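Side-chain contacts in serine protease inhibitor (Schistosoma haematobium, PDB 3STO), which probably inhibits serine-type endopeptidases, as many serpins do: residues F22-A25 and Y26-V30; E95-N98 and S99-E103. All coordinates share one frame; numbering follows the deposited sequence.

How the contacts relate
Both contacts lie on single helices of the serpin fold, and each is a local i to i+4 arrangement near a helix C-terminus. Contact 1 belongs to helix 18-30 and contact 2 to helix 82-101; their centres are 22 Å apart, with nearest atoms about 8 Å from each other. Helix 43-55 touches buried side chains of both, alongside strand 112-124 in contact 2. Both are partly buried: contact 1 has four buried residues and no exposed one, while contact 2 has three of each, the exposed ones being E95, N98 and S102. Contact 1 adds an aromatic step between F22 and Y26 to its hydroxyl bond; contact 2 is more polar and passes into a turn.

Contact 1. Residues F22-A25 and Y26-V30; sequences FTHA and YLSTV
F22 O receives the backbone N of Y26 at 2.8 Å with an N-H...O angle of 168°, and S28 N reaches H24 O in the same i+4 pattern, so 22-25 and 26-30 form one unbroken alpha-helical run. On the buried side, the F22 ring and the Y26 side chain meet at an angle. CB of Y26 stands over one face of the F22 ring, displaced toward its rim, 4.2 Å from CE2. Both aromatic groups leave the backbone with CG anti to N (chi1 175° for F22), and the Y26 ring in turn takes V30 CG1 on a face. I46 of helix 43-55 touches both, and the phenol OH of Y26 ends in a hydrogen bond with T41. Next round the helix, T23 and L27 run side by side in the same direction, CG2 to CD1 at 3.8 Å. The outer side is polar. S28 OG donates to H24 O at 2.8 Å, tilted 28° from the carbonyl plane, so this oxygen accepts two bonds from one residue, through its amide and its hydroxyl. The H24 imidazole is held through NE2 by N276. A serine hydroxyl bonded to the i-4 carbonyl is common in alpha-helices; the division between buried F22, Y26 and L27 and partly exposed H24 and S28 is that of an amphipathic helix, here packed against helices 43-55 and 307-312 and strand 39-41 of the serpin fold.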
loop_
_atom_site.group_PDB
_atom_site.type_symbol
_atom_site.label_atom_id
_atom_site.label_comp_id
_atom_site.label_asym_id
_atom_site.label_seq_id
_atom_site.Cartn_x
_atom_site.Cartn_y
_atom_site.Cartn_z
ATOM N N PHE A 22 -0.786 3.920 -13.396
ATOM C CA PHE A 22 -1.862 3.601 -12.476
ATOM C C PHE A 22 -1.571 4.233 -11.111
ATOM O O PHE A 22 -2.371 4.971 -10.559
ATOM C CB PHE A 22 -1.997 2.081 -12.311
ATOM C CG PHE A 22 -3.016 1.694 -11.286
ATOM C CD1 PHE A 22 -4.378 1.766 -11.576
ATOM C CD2 PHE A 22 -2.625 1.329 -10.003
ATOM C CE1 PHE A 22 -5.328 1.449 -10.613
ATOM C CE2 PHE A 22 -3.566 1.009 -9.024
ATOM C CZ PHE A 22 -4.924 1.054 -9.333
ATOM N N THR A 23 -0.405 3.912 -10.574
ATOM C CA THR A 23 -0.008 4.366 -9.249
ATOM C C THR A 23 -0.185 5.870 -9.057
ATOM O O THR A 23 -0.743 6.298 -8.069
ATOM C CB THR A 23 1.428 3.930 -8.916
ATOM O OG1 THR A 23 1.442 2.505 -8.721
ATOM C CG2 THR A 23 1.844 4.584 -7.648
ATOM N N HIS A 24 0.234 6.650 -10.039
ATOM C CA HIS A 24 0.067 8.097 -9.998
ATOM C C HIS A 24 -1.402 8.534 -9.999
ATOM O O HIS A 24 -1.792 9.379 -9.206
ATOM C CB HIS A 24 0.833 8.776 -11.155
ATOM C CG HIS A 24 0.849 10.272 -11.066
ATOM N ND1 HIS A 24 1.160 11.082 -12.137
ATOM C CD2 HIS A 24 0.591 11.103 -10.018
ATOM C CE1 HIS A 24 1.104 12.351 -11.755
ATOM N NE2 HIS A 24 0.754 12.390 -10.479
ATOM N N ALA A 25 -2.212 7.927 -10.866
ATOM C CA ALA A 25 -3.617 8.275 -10.978
ATOM C C ALA A 25 -4.306 7.940 -9.686
ATOM O O ALA A 25 -5.144 8.701 -9.168
ATOM C CB ALA A 25 -4.281 7.506 -12.144
ATOM N N TYR A 26 -3.963 6.779 -9.161
ATOM C CA TYR A 26 -4.568 6.359 -7.922
ATOM C C TYR A 26 -4.185 7.306 -6.746
ATOM O O TYR A 26 -5.013 7.634 -5.900
ATOM C CB TYR A 26 -4.200 4.918 -7.634
ATOM C CG TYR A 26 -4.472 4.522 -6.223
ATOM C CD1 TYR A 26 -5.778 4.268 -5.803
ATOM C CD2 TYR A 26 -3.430 4.428 -5.283
ATOM C CE1 TYR A 26 -6.059 3.906 -4.487
ATOM C CE2 TYR A 26 -3.684 4.056 -3.963
ATOM C CZ TYR A 26 -5.014 3.797 -3.575
ATOM O OH TYR A 26 -5.324 3.417 -2.292
ATOM N N LEU A 27 -2.936 7.752 -6.702
ATOM C CA LEU A 27 -2.477 8.547 -5.557
ATOM C C LEU A 27 -2.970 9.995 -5.613
ATOM O O LEU A 27 -3.377 10.510 -4.599
ATOM C CB LEU A 27 -0.955 8.457 -5.382
ATOM C CG LEU A 27 -0.364 7.154 -4.833
ATOM C CD1 LEU A 27 1.138 7.165 -4.958
ATOM C CD2 LEU A 27 -0.758 6.907 -3.397
ATOM N N SER A 28 -3.002 10.620 -6.793
ATOM C CA SER A 28 -3.549 11.979 -6.890
ATOM C C SER A 28 -5.006 12.084 -6.542
ATOM O O SER A 28 -5.477 13.162 -6.250
ATOM C CB SER A 28 -3.358 12.622 -8.254
ATOM O OG SER A 28 -3.430 11.664 -9.266
ATOM N N THR A 29 -5.725 10.980 -6.538
ATOM C CA THR A 29 -7.141 11.072 -6.263
ATOM C C THR A 29 -7.406 10.734 -4.821
ATOM O O THR A 29 -8.077 11.468 -4.113
ATOM C CB THR A 29 -7.984 10.148 -7.176
ATOM O OG1 THR A 29 -7.846 10.587 -8.538
ATOM C CG2 THR A 29 -9.466 10.204 -6.750
ATOM N N VAL A 30 -6.860 9.619 -4.390
ATOM C CA VAL A 30 -7.174 9.087 -3.086
ATOM C C VAL A 30 -6.626 9.982 -1.966
ATOM O O VAL A 30 -7.176 10.000 -0.881
ATOM C CB VAL A 30 -6.634 7.663 -2.934
ATOM C CG1 VAL A 30 -5.107 7.663 -2.747
ATOM C CG2 VAL A 30 -7.329 6.966 -1.774
#

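Contact 2. Residues E95-N98 and S99-E103; sequences ELNN and SLTSE
The last turns of helix 82-101, where the chain leaves for strand 104-105 of the serpin fold, contain this contact, and its centre is the carbonyl of N97 with T101. T101 donates to N97 O twice: from its backbone N at 2.9 Å with an N-H...O angle of 165°, and from OG1, also at 2.9 Å. The two approaches differ, since the amide comes almost straight onto the oxygen whereas the hydroxyl sits above the carbonyl plane, 38° out of it. A chi1 of 67° sets OG1 between the backbone N and the carbonyl carbon of T101, which turns it back to this oxygen. The same rotation carries the methyl CG2 across the N97 side chain, 3.6 Å from OD1, and I117 of strand 112-124 touches both residues. One step on, S102 N makes a weak, bent bond to N98 O at 3.2 Å, consistent with S102 lying in the turn. S102 OG donates to S99 O at 2.8 Å, again from above the carbonyl plane. The earlier turn is regular, with S99 N on E95 O and L100 N on L96 O. CG of L100 rests 3.5 Å from L96 O, and both leucines touch helix 43-55. R252 bonds the hydroxyl of S99 and forms a salt bridge with E103, tying the helix and the turn to one arginine. Hydroxyls bonded to carbonyls three or four residues earlier are common in helices; here they fall at the helix's C-terminal end, as the chain passes toward strand 104-105.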
loop_
_atom_site.group_PDB
_atom_site.type_symbol
_atom_site.label_atom_id
_atom_site.label_comp_id
_atom_site.label_asym_id
_atom_site.label_seq_id
_atom_site.Cartn_x
_atom_site.Cartn_y
_atom_site.Cartn_z
ATOM N N GLU A 95 4.548 -10.774 -12.905
ATOM C CA GLU A 95 5.882 -10.261 -12.869
ATOM C C GLU A 95 6.078 -9.487 -11.542
ATOM O O GLU A 95 7.012 -9.758 -10.794
ATOM C CB GLU A 95 6.083 -9.363 -14.073
ATOM C CG GLU A 95 7.498 -8.903 -14.274
ATOM C CD GLU A 95 8.398 -10.025 -14.754
ATOM O OE1 GLU A 95 7.891 -11.163 -14.933
ATOM O OE2 GLU A 95 9.609 -9.757 -14.949
ATOM N N LEU A 96 5.161 -8.575 -11.229
ATOM C CA LEU A 96 5.241 -7.768 -10.015
ATOM C C LEU A 96 5.130 -8.619 -8.760
ATOM O O LEU A 96 5.851 -8.429 -7.772
ATOM C CB LEU A 96 4.169 -6.677 -10.017
ATOM C CG LEU A 96 4.378 -5.591 -11.068
ATOM C CD1 LEU A 96 3.168 -4.635 -11.183
ATOM C CD2 LEU A 96 5.662 -4.835 -10.776
ATOM N N ASN A 97 4.237 -9.577 -8.798
ATOM C CA ASN A 97 4.101 -10.487 -7.670
ATOM C C ASN A 97 5.373 -11.331 -7.451
ATOM O O ASN A 97 5.850 -11.483 -6.323
ATOM C CB ASN A 97 2.861 -11.380 -7.864
ATOM C CG ASN A 97 2.546 -12.199 -6.640
ATOM O OD1 ASN A 97 2.190 -11.630 -5.622
ATOM N ND2 ASN A 97 2.696 -13.525 -6.710
ATOM N N ASN A 98 5.912 -11.888 -8.534
ATOM C CA ASN A 98 7.161 -12.636 -8.457
ATOM C C ASN A 98 8.336 -11.820 -7.902
ATOM O O ASN A 98 9.130 -12.321 -7.108
ATOM C CB ASN A 98 7.566 -13.192 -9.822
ATOM C CG ASN A 98 6.727 -14.385 -10.239
ATOM O OD1 ASN A 98 6.192 -15.106 -9.392
ATOM N ND2 ASN A 98 6.611 -14.602 -11.553
ATOM N N SER A 99 8.446 -10.585 -8.369
ATOM C CA SER A 99 9.501 -9.693 -7.964
ATOM C C SER A 99 9.407 -9.432 -6.475
ATOM O O SER A 99 10.388 -9.578 -5.777
ATOM C CB SER A 99 9.416 -8.393 -8.734
ATOM O OG SER A 99 10.552 -7.614 -8.482
ATOM N N LEU A 100 8.208 -9.142 -5.975
ATOM C CA LEU A 100 8.042 -8.757 -4.574
ATOM C C LEU A 100 8.128 -9.930 -3.597
ATOM O O LEU A 100 8.777 -9.828 -2.529
ATOM C CB LEU A 100 6.734 -7.980 -4.377
ATOM C CG LEU A 100 6.684 -6.553 -4.932
ATOM C CD1 LEU A 100 5.239 -6.015 -4.963
ATOM C CD2 LEU A 100 7.574 -5.674 -4.083
ATOM N N THR A 101 7.489 -11.043 -3.948
ATOM C CA THR A 101 7.427 -12.183 -3.022
ATOM C C THR A 101 8.721 -13.001 -3.045
ATOM O O THR A 101 8.923 -13.864 -2.217
ATOM C CB THR A 101 6.209 -13.111 -3.288
ATOM O OG1 THR A 101 6.368 -13.757 -4.555
ATOM C CG2 THR A 101 4.895 -12.314 -3.291
ATOM N N SER A 102 9.600 -12.718 -3.995
ATOM C CA SER A 102 10.895 -13.373 -4.000
ATOM C C SER A 102 11.821 -12.838 -2.891
ATOM O O SER A 102 12.834 -13.457 -2.584
ATOM C CB SER A 102 11.582 -13.210 -5.344
ATOM O OG SER A 102 11.958 -11.866 -5.543
ATOM N N GLU A 103 11.477 -11.710 -2.281
ATOM C CA GLU A 103 12.359 -11.130 -1.276
ATOM C C GLU A 103 12.208 -11.789 0.100
ATOM O O GLU A 103 11.112 -11.909 0.663
ATOM C CB GLU A 103 12.232 -9.604 -1.239
ATOM C CG GLU A 103 12.510 -8.952 -2.601
ATOM C CD GLU A 103 13.987 -9.082 -2.983
ATOM O OE1 GLU A 103 14.799 -9.511 -2.122
ATOM O OE2 GLU A 103 14.337 -8.745 -4.136
#